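Local coordinates for protein glucanase (Klebsiella pneumoniae, PDB 5GY3) that probably cuts internal beta-1,4-glucosidic bonds in cellulose, lichenin and cereal beta-glucans, as a family 8 endoglucanase, at residues 64-69 with 121-126; 217-222 with 271-276; 223-226 with 231-234; 233-238 with 275-280. One frame throughout, in Å; residues are numbered along the deposited sequence.

Contact 1 of 4, residues 64-69 with 121-126; sequences NGLFYW and KYTVVT
Asn64 OD1 takes the backbone N-H of Leu66 at 2.9 Å, in a bond that is nearly straight at the hydrogen (162°), with the donor tilted 33° from the plane of the amide carbonyl. This closes an Asx turn, here in the loop after helix 45-59 of what the family makes an (alpha/alpha)6 barrel. Asn64 CG sits between the backbone N and carbonyl carbon (chi1 59°), folding the amide back over its own turn while CB is left to face Tyr122. CB stands almost exactly over the middle of that phenol ring, 3.6 Å from its centroid, a CH-pi contact. Asn64 O lies near the same ring, 3.4 Å from Tyr122 CE2, and receives a hydrogen bond from Ser118 OG, so the loop is also pinned to helix 106-123 by a polar bond. Thr123, next in the chain, offers CG2 to Leu66 CD1 (3.7 Å), the two side chains running obliquely past one another. The hydroxyl of Thr123 is turned to another task, bonding to Leu119 O within its own helix. The opposite face of the Tyr122 ring is taken by its chain neighbour Lys121, whose CG lies 3.8 Å above the plane.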
loop_
_atom_site.group_PDB
_atom_site.type_symbol
_atom_site.label_atom_id
_atom_site.label_comp_id
_atom_site.label_asym_id
_atom_site.label_seq_id
_atom_site.Cartn_x
_atom_site.Cartn_y
_atom_site.Cartn_z
ATOM N N ASN A 64 4.206 19.522 -7.823
ATOM C CA ASN A 64 5.231 18.491 -7.782
ATOM C C ASN A 64 4.880 17.235 -8.567
ATOM O O ASN A 64 5.686 16.306 -8.584
ATOM C CB ASN A 64 5.572 18.117 -6.319
ATOM C CG ASN A 64 4.374 17.608 -5.532
ATOM O OD1 ASN A 64 3.388 17.126 -6.097
ATOM N ND2 ASN A 64 4.463 17.697 -4.208
ATOM N N GLY A 65 3.722 17.176 -9.226
ATOM C CA GLY A 65 3.368 16.009 -10.012
ATOM C C GLY A 65 2.792 14.844 -9.234
ATOM O O GLY A 65 2.471 13.813 -9.848
ATOM N N LEU A 66 2.645 14.962 -7.912
ATOM C CA LEU A 66 2.058 13.902 -7.108
ATOM C C LEU A 66 0.560 14.191 -6.957
ATOM O O LEU A 66 -0.020 14.926 -7.760
ATOM C CB LEU A 66 2.819 13.783 -5.787
ATOM C CG LEU A 66 4.299 13.401 -5.966
ATOM C CD1 LEU A 66 5.028 13.504 -4.639
ATOM C CD2 LEU A 66 4.379 11.984 -6.516
ATOM N N PHE A 67 -0.092 13.616 -5.953
ATOM C CA PHE A 67 -1.540 13.712 -5.842
ATOM C C PHE A 67 -1.938 14.051 -4.413
ATOM O O PHE A 67 -1.444 13.430 -3.467
ATOM C CB PHE A 67 -2.209 12.397 -6.272
ATOM C CG PHE A 67 -1.853 11.976 -7.667
ATOM C CD1 PHE A 67 -0.734 11.198 -7.906
ATOM C CD2 PHE A 67 -2.620 12.384 -8.744
ATOM C CE1 PHE A 67 -0.392 10.827 -9.207
ATOM C CE2 PHE A 67 -2.294 12.009 -10.041
ATOM C CZ PHE A 67 -1.173 11.239 -10.271
ATOM N N TYR A 68 -2.849 15.016 -4.256
ATOM C CA TYR A 68 -3.531 15.189 -2.975
ATOM C C TYR A 68 -4.156 13.864 -2.557
ATOM O O TYR A 68 -4.812 13.198 -3.361
ATOM C CB TYR A 68 -4.608 16.271 -3.093
ATOM C CG TYR A 68 -4.099 17.571 -3.671
ATOM C CD1 TYR A 68 -2.987 18.204 -3.133
ATOM C CD2 TYR A 68 -4.729 18.164 -4.757
ATOM C CE1 TYR A 68 -2.521 19.397 -3.653
ATOM C CE2 TYR A 68 -4.265 19.356 -5.290
ATOM C CZ TYR A 68 -3.161 19.967 -4.733
ATOM O OH TYR A 68 -2.694 21.154 -5.259
ATOM N N TRP A 69 -3.943 13.466 -1.299
ATOM C CA TRP A 69 -4.191 12.069 -0.964
ATOM C C TRP A 69 -5.651 11.754 -0.669
ATOM O O TRP A 69 -6.043 10.599 -0.813
ATOM C CB TRP A 69 -3.336 11.628 0.230
ATOM C CG TRP A 69 -3.848 12.091 1.572
ATOM C CD1 TRP A 69 -3.717 13.336 2.114
ATOM C CD2 TRP A 69 -4.555 11.300 2.545
ATOM N NE1 TRP A 69 -4.299 13.373 3.367
ATOM C CE2 TRP A 69 -4.822 12.137 3.650
ATOM C CE3 TRP A 69 -4.988 9.966 2.585
ATOM C CZ2 TRP A 69 -5.505 11.684 4.782
ATOM C CZ3 TRP A 69 -5.667 9.519 3.710
ATOM C CH2 TRP A 69 -5.913 10.375 4.793
ATOM N N LYS A 121 12.189 12.551 -6.763
ATOM C CA LYS A 121 12.649 13.915 -6.536
ATOM C C LYS A 121 12.130 14.478 -5.212
ATOM O O LYS A 121 12.877 15.132 -4.474
ATOM C CB LYS A 121 12.223 14.808 -7.695
ATOM C CG LYS A 121 12.604 16.260 -7.500
ATOM C CD LYS A 121 12.308 17.077 -8.736
ATOM C CE LYS A 121 12.711 18.530 -8.502
ATOM N NZ LYS A 121 12.364 19.368 -9.673
ATOM N N TYR A 122 10.860 14.226 -4.885
ATOM C CA TYR A 122 10.209 14.908 -3.771
ATOM C C TYR A 122 9.971 14.068 -2.526
ATOM O O TYR A 122 9.749 14.649 -1.457
ATOM C CB TYR A 122 8.856 15.468 -4.218
ATOM C CG TYR A 122 8.988 16.522 -5.277
ATOM C CD1 TYR A 122 9.341 17.829 -4.946
ATOM C CD2 TYR A 122 8.750 16.220 -6.611
ATOM C CE1 TYR A 122 9.460 18.801 -5.927
ATOM C CE2 TYR A 122 8.867 17.183 -7.594
ATOM C CZ TYR A 122 9.218 18.468 -7.247
ATOM O OH TYR A 122 9.326 19.414 -8.237
ATOM N N THR A 123 9.956 12.736 -2.619
ATOM C CA THR A 123 9.662 11.931 -1.436
ATOM C C THR A 123 10.833 11.089 -0.947
ATOM O O THR A 123 10.770 10.569 0.175
ATOM C CB THR A 123 8.456 10.992 -1.668
ATOM O OG1 THR A 123 8.857 9.837 -2.425
ATOM C CG2 THR A 123 7.320 11.716 -2.387
ATOM N N VAL A 124 11.889 10.934 -1.737
ATOM C CA VAL A 124 13.019 10.092 -1.353
ATOM C C VAL A 124 14.137 10.986 -0.849
ATOM O O VAL A 124 14.533 11.948 -1.526
ATOM C CB VAL A 124 13.488 9.209 -2.519
ATOM C CG1 VAL A 124 14.843 8.565 -2.181
ATOM C CG2 VAL A 124 12.457 8.132 -2.776
ATOM N N VAL A 125 14.633 10.682 0.351
ATOM C CA VAL A 125 15.687 11.473 0.966
ATOM C C VAL A 125 16.797 10.545 1.437
ATOM O O VAL A 125 16.617 9.333 1.570
ATOM C CB VAL A 125 15.168 12.335 2.140
ATOM C CG1 VAL A 125 14.087 13.304 1.656
ATOM C CG2 VAL A 125 14.647 11.450 3.260
ATOM N N THR A 126 17.968 11.137 1.649
ATOM C CA THR A 126 19.099 10.456 2.260
ATOM C C THR A 126 19.044 10.688 3.762
ATOM O O THR A 126 19.028 11.840 4.206
ATOM C CB THR A 126 20.414 10.996 1.701
ATOM O OG1 THR A 126 20.381 10.946 0.274
ATOM C CG2 THR A 126 21.587 10.176 2.213
#

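Contact 2 of 4, residues 217-222 with 271-276; sequences DAIRIP and LAVRDL
Val273 pushes one methyl, CG1, into the corner between Ile219 and Pro222, and that methyl carries the whole first shell. It lies 3.5 Å from Ile219 O and 4.0 Å from Ile219 CG1. The proline closes the other wall with its ring tip, CG, 4.0 Å from Val273 CG1. CG1 gets there because it extends on the far side of CB from Val273 N (chi1 172°). Ile219 does likewise with its longer branch, and the two side chains slide past each other in opposite directions, whereas Pro222 and Val273 meet at about a right angle. In the next shell Val302 of helix 293-307 packs on Val273, Met242 and Leu270 on Ile219, and Trp238 on Pro222, so the junction of helices 220-228 and 268-278 is thoroughly buried. A type I turn from Asp217 to Arg220 brings the chain in, closed by Arg220 N to Asp217 O at 3.0 Å. The charged side chains stay out of that first shell. Arg220 NH2 makes a salt bridge to Asp217 OD1 (3.3 Å) whose hydrogen bond is weak, and Asp217 OD2 is held by Asn149. On the far helix Arg274 NH2 is shared between Asp275 OD1 (2.9 Å), which it meets 21° out of its guanidinium plane, and Glu280 OE2. No hydrogen bond joins the two segments, so across this interface the helices are held by van der Waals contact and the exclusion of water, while the charged groups pair beyond it: Asp275 OD2 with Arg247, and Arg220, besides Asp217, in long, weak ion pairs with Glu30 and predicted nucleophile Asp87.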
loop_
_atom_site.group_PDB
_atom_site.type_symbol
_atom_site.label_atom_id
_atom_site.label_comp_id
_atom_site.label_asym_id
_atom_site.label_seq_id
_atom_site.Cartn_x
_atom_site.Cartn_y
_atom_site.Cartn_z
ATOM N N ASP A 217 -2.377 -0.652 8.615
ATOM C CA ASP A 217 -1.322 -0.309 7.665
ATOM C C ASP A 217 -0.308 -1.444 7.558
ATOM O O ASP A 217 -0.054 -1.970 6.463
ATOM C CB ASP A 217 -0.610 0.984 8.077
ATOM C CG ASP A 217 -1.329 2.244 7.604
ATOM O OD1 ASP A 217 -2.355 2.148 6.890
ATOM O OD2 ASP A 217 -0.845 3.339 7.940
ATOM N N ALA A 218 0.241 -1.857 8.703
ATOM C CA ALA A 218 1.388 -2.764 8.715
ATOM C C ALA A 218 1.072 -4.122 8.105
ATOM O O ALA A 218 1.974 -4.763 7.545
ATOM C CB ALA A 218 1.892 -2.931 10.147
ATOM N N ILE A 219 -0.189 -4.567 8.191
ATOM C CA ILE A 219 -0.568 -5.869 7.650
ATOM C C ILE A 219 -0.338 -5.945 6.141
ATOM O O ILE A 219 -0.237 -7.042 5.586
ATOM C CB ILE A 219 -2.035 -6.168 8.029
ATOM C CG1 ILE A 219 -2.382 -7.636 7.760
ATOM C CG2 ILE A 219 -2.981 -5.256 7.257
ATOM C CD1 ILE A 219 -1.466 -8.606 8.482
ATOM N N ARG A 220 -0.221 -4.808 5.450
ATOM C CA ARG A 220 0.104 -4.854 4.028
ATOM C C ARG A 220 1.552 -5.254 3.764
ATOM O O ARG A 220 1.875 -5.622 2.628
ATOM C CB ARG A 220 -0.186 -3.500 3.372
ATOM C CG ARG A 220 -1.668 -3.236 3.253
ATOM C CD ARG A 220 -1.956 -2.013 2.403
ATOM N NE ARG A 220 -1.229 -0.844 2.892
ATOM C CZ ARG A 220 -1.749 0.091 3.679
ATOM N NH1 ARG A 220 -3.014 -0.009 4.068
ATOM N NH2 ARG A 220 -1.004 1.128 4.068
ATOM N N ILE A 221 2.426 -5.182 4.775
ATOM C CA ILE A 221 3.839 -5.501 4.561
ATOM C C ILE A 221 4.029 -6.939 4.090
ATOM O O ILE A 221 4.725 -7.154 3.082
ATOM C CB ILE A 221 4.647 -5.167 5.831
ATOM C CG1 ILE A 221 4.569 -3.663 6.121
ATOM C CG2 ILE A 221 6.118 -5.652 5.736
ATOM C CD1 ILE A 221 5.106 -3.245 7.519
ATOM N N PRO A 222 3.464 -7.959 4.746
ATOM C CA PRO A 222 3.632 -9.321 4.221
ATOM C C PRO A 222 2.965 -9.520 2.876
ATOM O O PRO A 222 3.432 -10.340 2.072
ATOM C CB PRO A 222 3.005 -10.204 5.309
ATOM C CG PRO A 222 2.096 -9.281 6.079
ATOM C CD PRO A 222 2.788 -7.956 6.059
ATOM N N LEU A 271 -7.778 -11.842 6.829
ATOM C CA LEU A 271 -7.538 -13.276 6.836
ATOM C C LEU A 271 -6.916 -13.739 5.522
ATOM O O LEU A 271 -6.088 -14.655 5.522
ATOM C CB LEU A 271 -8.852 -14.007 7.113
ATOM C CG LEU A 271 -8.824 -15.530 7.179
ATOM C CD1 LEU A 271 -7.807 -15.977 8.206
ATOM C CD2 LEU A 271 -10.223 -16.067 7.517
ATOM N N ALA A 272 -7.284 -13.103 4.406
ATOM C CA ALA A 272 -6.667 -13.430 3.124
ATOM C C ALA A 272 -5.172 -13.123 3.130
ATOM O O ALA A 272 -4.372 -13.888 2.581
ATOM C CB ALA A 272 -7.373 -12.679 1.995
ATOM N N VAL A 273 -4.764 -12.025 3.767
ATOM C CA VAL A 273 -3.329 -11.762 3.892
ATOM C C VAL A 273 -2.655 -12.825 4.754
ATOM O O VAL A 273 -1.531 -13.258 4.466
ATOM C CB VAL A 273 -3.083 -10.346 4.450
ATOM C CG1 VAL A 273 -1.593 -10.140 4.780
ATOM C CG2 VAL A 273 -3.549 -9.305 3.448
ATOM N N ARG A 274 -3.313 -13.251 5.836
ATOM C CA ARG A 274 -2.762 -14.327 6.655
ATOM C C ARG A 274 -2.555 -15.591 5.823
ATOM O O ARG A 274 -1.491 -16.218 5.891
ATOM C CB ARG A 274 -3.673 -14.594 7.858
ATOM C CG ARG A 274 -3.224 -15.729 8.784
ATOM C CD ARG A 274 -3.842 -17.036 8.339
ATOM N NE ARG A 274 -3.527 -18.144 9.230
ATOM C CZ ARG A 274 -3.561 -19.409 8.839
ATOM N NH1 ARG A 274 -3.272 -20.385 9.696
ATOM N NH2 ARG A 274 -3.870 -19.687 7.580
ATOM N N ASP A 275 -3.568 -15.979 5.033
ATOM C CA ASP A 275 -3.457 -17.180 4.206
ATOM C C ASP A 275 -2.329 -17.041 3.194
ATOM O O ASP A 275 -1.556 -17.985 2.976
ATOM C CB ASP A 275 -4.770 -17.460 3.470
ATOM C CG ASP A 275 -5.865 -18.023 4.375
ATOM O OD1 ASP A 275 -5.566 -18.478 5.496
ATOM O OD2 ASP A 275 -7.037 -18.011 3.941
ATOM N N LEU A 276 -2.220 -15.865 2.569
ATOM C CA LEU A 276 -1.118 -15.621 1.644
ATOM C C LEU A 276 0.226 -15.756 2.346
ATOM O O LEU A 276 1.158 -16.376 1.814
ATOM C CB LEU A 276 -1.261 -14.235 1.004
ATOM C CG LEU A 276 -0.170 -13.820 0.005
ATOM C CD1 LEU A 276 -0.161 -14.742 -1.224
ATOM C CD2 LEU A 276 -0.350 -12.375 -0.417
#

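Contact 3 of 4, residues 223-226 with 231-234; sequences LYLS and QSAL
The flat group here is no ring but the backbone carbonyl of Leu234: Leu225 CD1 stands over one of its faces, directly above Leu234 O at 3.6 Å. The same oxygen lies in the plane of the Trp238 indole, at the edge of that ring. Leu225 grips the rest of Leu234 with both its methyls. CD1 is 3.8 Å and CD2 3.9 Å from Leu234 CB, so the fork of Leu225 straddles the root of Leu234, with the two side chains crossing at about a right angle. In Leu225 the side chain leaves opposite its carbonyl carbon (chi1 -74°), which carries the fork out from the helix to the returning chain. Ser232 shapes that return. Its OG accepts the backbone N-H of Leu234 at 3.0 Å, an ST turn, with the N-H bent to 147° at the hydrogen. This bond fixes Leu234 two residues on, while Ser232 OG itself only skirts Leu225 CD2, at 4.3 Å. One residue earlier, Gln231 N is held by Asp229 OD1, so side-chain oxygens catch backbone N-H groups twice within this short link. The contact thus closes the short link between two consecutive helices: helix 220-228 ends, the loop doubles back onto it and helix 236-243 begins, with Phe155 of helix 155-164 and Leu235 of the loop also packing on Leu225.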
loop_
_atom_site.group_PDB
_atom_site.type_symbol
_atom_site.label_atom_id
_atom_site.label_comp_id
_atom_site.label_asym_id
_atom_site.label_seq_id
_atom_site.Cartn_x
_atom_site.Cartn_y
_atom_site.Cartn_z
ATOM N N LEU A 223 1.881 -8.796 2.602
ATOM C CA LEU A 223 1.325 -8.795 1.257
ATOM C C LEU A 223 2.363 -8.329 0.244
ATOM O O LEU A 223 2.625 -9.014 -0.748
ATOM C CB LEU A 223 0.082 -7.910 1.201
ATOM C CG LEU A 223 -0.440 -7.527 -0.189
ATOM C CD1 LEU A 223 -0.920 -8.754 -0.985
ATOM C CD2 LEU A 223 -1.572 -6.526 -0.031
ATOM N N TYR A 224 2.981 -7.165 0.479
ATOM C CA TYR A 224 3.933 -6.668 -0.517
ATOM C C TYR A 224 5.191 -7.531 -0.573
ATOM O O TYR A 224 5.758 -7.732 -1.657
ATOM C CB TYR A 224 4.295 -5.212 -0.223
ATOM C CG TYR A 224 3.156 -4.237 -0.372
ATOM C CD1 TYR A 224 2.221 -4.359 -1.394
ATOM C CD2 TYR A 224 3.021 -3.173 0.520
ATOM C CE1 TYR A 224 1.175 -3.432 -1.522
ATOM C CE2 TYR A 224 1.991 -2.262 0.403
ATOM C CZ TYR A 224 1.068 -2.392 -0.615
ATOM O OH TYR A 224 0.051 -1.459 -0.717
ATOM N N LEU A 225 5.626 -8.072 0.570
ATOM C CA LEU A 225 6.779 -8.970 0.574
ATOM C C LEU A 225 6.499 -10.232 -0.228
ATOM O O LEU A 225 7.325 -10.668 -1.039
ATOM C CB LEU A 225 7.151 -9.350 2.009
ATOM C CG LEU A 225 7.831 -8.295 2.880
ATOM C CD1 LEU A 225 7.952 -8.818 4.315
ATOM C CD2 LEU A 225 9.204 -7.915 2.315
ATOM N N SER A 226 5.360 -10.870 0.035
ATOM C CA SER A 226 5.024 -12.082 -0.692
ATOM C C SER A 226 4.766 -11.792 -2.170
ATOM O O SER A 226 5.068 -12.630 -3.026
ATOM C CB SER A 226 3.809 -12.745 -0.051
ATOM O OG SER A 226 3.547 -13.958 -0.721
ATOM N N GLN A 231 9.806 -16.120 -1.054
ATOM C CA GLN A 231 10.921 -16.743 -0.355
ATOM C C GLN A 231 11.713 -15.754 0.487
ATOM O O GLN A 231 12.707 -16.146 1.108
ATOM C CB GLN A 231 11.837 -17.448 -1.361
ATOM C CG GLN A 231 11.250 -18.773 -1.858
ATOM C CD GLN A 231 11.003 -19.751 -0.716
ATOM O OE1 GLN A 231 11.946 -20.255 -0.095
ATOM N NE2 GLN A 231 9.730 -20.012 -0.421
ATOM N N SER A 232 11.271 -14.497 0.559
ATOM C CA SER A 232 12.012 -13.483 1.301
ATOM C C SER A 232 12.148 -13.846 2.771
ATOM O O SER A 232 11.167 -14.206 3.431
ATOM C CB SER A 232 11.317 -12.132 1.181
ATOM O OG SER A 232 11.916 -11.202 2.070
ATOM N N ALA A 233 13.371 -13.712 3.296
ATOM C CA ALA A 233 13.586 -13.904 4.724
ATOM C C ALA A 233 12.889 -12.849 5.576
ATOM O O ALA A 233 12.737 -13.057 6.785
ATOM C CB ALA A 233 15.082 -13.912 5.036
ATOM N N LEU A 234 12.474 -11.719 4.985
ATOM C CA LEU A 234 11.724 -10.719 5.733
ATOM C C LEU A 234 10.332 -11.210 6.101
ATOM O O LEU A 234 9.683 -10.605 6.955
ATOM C CB LEU A 234 11.616 -9.417 4.931
ATOM C CG LEU A 234 12.948 -8.689 4.773
ATOM C CD1 LEU A 234 12.851 -7.625 3.675
ATOM C CD2 LEU A 234 13.350 -8.072 6.102
#

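Contact 4 of 4, residues 233-238 with 275-280; sequences ALLAPW and DLTLGE
Thr277 sets its methyl against the root of the Trp238 side chain, Thr277 CG2 to Trp238 CB at 3.9 Å, where helix 236-243 lies beside the last turn of helix 268-278, just before that helix finishes in a Schellman motif. This is the tight part. The threonine methyl also comes within 4.1 Å of the backbone carbon Trp238 C, so it rests on the main chain of the other helix as well as on its side chain. Thr277 CG2 is set pointing outward, opposite its own N, by the same rotation (chi1 -60°) that swings OG1 back to bond with Val273 O; one face of the residue packs while the other satisfies its hydroxyl inside the helix. Leu235 adds a looser touch, its CD2 4.3 Å from Thr277 CG2. Beyond it the contact thins out quickly: Leu278 comes no nearer than 5.0 Å, and the chain turns off at Gly279, which is exposed to solvent and has positive phi (70°). There Glu280 N bonds back to Asp275 O at 2.9 Å and Gly279 N to Leu276 O at 3.2 Å, tying up the end of the helix. The indole of Trp238, by contrast, leads away from Thr277 to pack on Ile221, Pro222, Leu191 and Pro192, and Leu235 O lies in the plane of the ring at its edge.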
loop_
_atom_site.group_PDB
_atom_site.type_symbol
_atom_site.label_atom_id
_atom_site.label_comp_id
_atom_site.label_asym_id
_atom_site.label_seq_id
_atom_site.Cartn_x
_atom_site.Cartn_y
_atom_site.Cartn_z
ATOM N N ALA A 233 13.371 -13.712 3.296
ATOM C CA ALA A 233 13.586 -13.904 4.724
ATOM C C ALA A 233 12.889 -12.849 5.576
ATOM O O ALA A 233 12.737 -13.057 6.785
ATOM C CB ALA A 233 15.082 -13.912 5.036
ATOM N N LEU A 234 12.474 -11.719 4.985
ATOM C CA LEU A 234 11.724 -10.719 5.733
ATOM C C LEU A 234 10.332 -11.210 6.101
ATOM O O LEU A 234 9.683 -10.605 6.955
ATOM C CB LEU A 234 11.616 -9.417 4.931
ATOM C CG LEU A 234 12.948 -8.689 4.773
ATOM C CD1 LEU A 234 12.851 -7.625 3.675
ATOM C CD2 LEU A 234 13.350 -8.072 6.102
ATOM N N LEU A 235 9.861 -12.287 5.481
ATOM C CA LEU A 235 8.569 -12.841 5.864
ATOM C C LEU A 235 8.631 -13.629 7.164
ATOM O O LEU A 235 7.578 -13.946 7.726
ATOM C CB LEU A 235 8.027 -13.723 4.732
ATOM C CG LEU A 235 7.380 -12.948 3.577
ATOM C CD1 LEU A 235 7.252 -13.801 2.342
ATOM C CD2 LEU A 235 5.994 -12.457 3.990
ATOM N N ALA A 236 9.835 -13.918 7.668
ATOM C CA ALA A 236 9.964 -14.825 8.811
ATOM C C ALA A 236 9.189 -14.384 10.051
ATOM O O ALA A 236 8.494 -15.230 10.643
ATOM C CB ALA A 236 11.449 -15.029 9.134
ATOM N N PRO A 237 9.271 -13.133 10.527
ATOM C CA PRO A 237 8.494 -12.795 11.735
ATOM C C PRO A 237 6.996 -12.839 11.498
ATOM O O PRO A 237 6.234 -13.118 12.436
ATOM C CB PRO A 237 8.976 -11.379 12.091
ATOM C CG PRO A 237 9.490 -10.815 10.801
ATOM C CD PRO A 237 10.102 -12.000 10.081
ATOM N N TRP A 238 6.552 -12.562 10.271
ATOM C CA TRP A 238 5.126 -12.598 9.962
ATOM C C TRP A 238 4.593 -14.020 10.021
ATOM O O TRP A 238 3.548 -14.286 10.632
ATOM C CB TRP A 238 4.893 -11.996 8.577
ATOM C CG TRP A 238 5.351 -10.580 8.514
ATOM C CD1 TRP A 238 6.556 -10.111 8.069
ATOM C CD2 TRP A 238 4.608 -9.442 8.946
ATOM N NE1 TRP A 238 6.601 -8.736 8.190
ATOM C CE2 TRP A 238 5.418 -8.305 8.732
ATOM C CE3 TRP A 238 3.336 -9.275 9.489
ATOM C CZ2 TRP A 238 4.986 -7.011 9.040
ATOM C CZ3 TRP A 238 2.903 -7.996 9.790
ATOM C CH2 TRP A 238 3.729 -6.878 9.568
ATOM N N ASP A 275 -3.568 -15.979 5.033
ATOM C CA ASP A 275 -3.457 -17.180 4.206
ATOM C C ASP A 275 -2.329 -17.041 3.194
ATOM O O ASP A 275 -1.556 -17.985 2.976
ATOM C CB ASP A 275 -4.770 -17.460 3.470
ATOM C CG ASP A 275 -5.865 -18.023 4.375
ATOM O OD1 ASP A 275 -5.566 -18.478 5.496
ATOM O OD2 ASP A 275 -7.037 -18.011 3.941
ATOM N N LEU A 276 -2.220 -15.865 2.569
ATOM C CA LEU A 276 -1.118 -15.621 1.644
ATOM C C LEU A 276 0.226 -15.756 2.346
ATOM O O LEU A 276 1.158 -16.376 1.814
ATOM C CB LEU A 276 -1.261 -14.235 1.004
ATOM C CG LEU A 276 -0.170 -13.820 0.005
ATOM C CD1 LEU A 276 -0.161 -14.742 -1.224
ATOM C CD2 LEU A 276 -0.350 -12.375 -0.417
ATOM N N THR A 277 0.348 -15.180 3.547
ATOM C CA THR A 277 1.629 -15.184 4.242
ATOM C C THR A 277 2.081 -16.600 4.568
ATOM O O THR A 277 3.273 -16.914 4.475
ATOM C CB THR A 277 1.533 -14.344 5.513
ATOM O OG1 THR A 277 1.183 -13.007 5.149
ATOM C CG2 THR A 277 2.854 -14.338 6.292
ATOM N N LEU A 278 1.150 -17.460 4.957
ATOM C CA LEU A 278 1.487 -18.823 5.340
ATOM C C LEU A 278 1.453 -19.791 4.168
ATOM O O LEU A 278 1.755 -20.975 4.351
ATOM C CB LEU A 278 0.541 -19.304 6.449
ATOM C CG LEU A 278 0.630 -18.576 7.791
ATOM C CD1 LEU A 278 -0.155 -19.298 8.894
ATOM C CD2 LEU A 278 2.083 -18.362 8.203
ATOM N N GLY A 279 1.118 -19.319 2.970
ATOM C CA GLY A 279 1.036 -20.214 1.838
ATOM C C GLY A 279 -0.123 -21.175 1.889
ATOM O O GLY A 279 -0.092 -22.206 1.212
ATOM N N GLU A 280 -1.143 -20.878 2.674
ATOM C CA GLU A 280 -2.296 -21.761 2.731
ATOM C C GLU A 280 -3.133 -21.594 1.469
ATOM O O GLU A 280 -3.501 -20.465 1.123
ATOM C CB GLU A 280 -3.148 -21.478 3.959
ATOM C CG GLU A 280 -4.108 -22.606 4.271
ATOM C CD GLU A 280 -4.631 -22.549 5.683
ATOM O OE1 GLU A 280 -5.839 -22.809 5.875
ATOM O OE2 GLU A 280 -3.835 -22.242 6.601
#

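How the contacts relate
Contacts 2, 3 and 4 form one body of packing, with centres 7 to 11 Å apart, while contact 1 stands apart, its centre 26 to 31 Å from theirs, though nearest atoms come within about 9 Å of contact 2. Helix 220-228 serves contacts 2 and 3, and helix 268-278 serves contacts 2 and 4. Leu223 CD1 meets Leu276 CD2 at 3.7 Å, and Pro222 CG meets Trp238 CE3 at 3.6 Å. Contact 3 is nested in the loop that contact 2 closes. The predicted nucleophile Asp87 lies about 10 Å from the side chain of Thr123 in contact 1 and about 11 Å from that of Ile219 in contact 2; contacts 3 and 4 lie away from it.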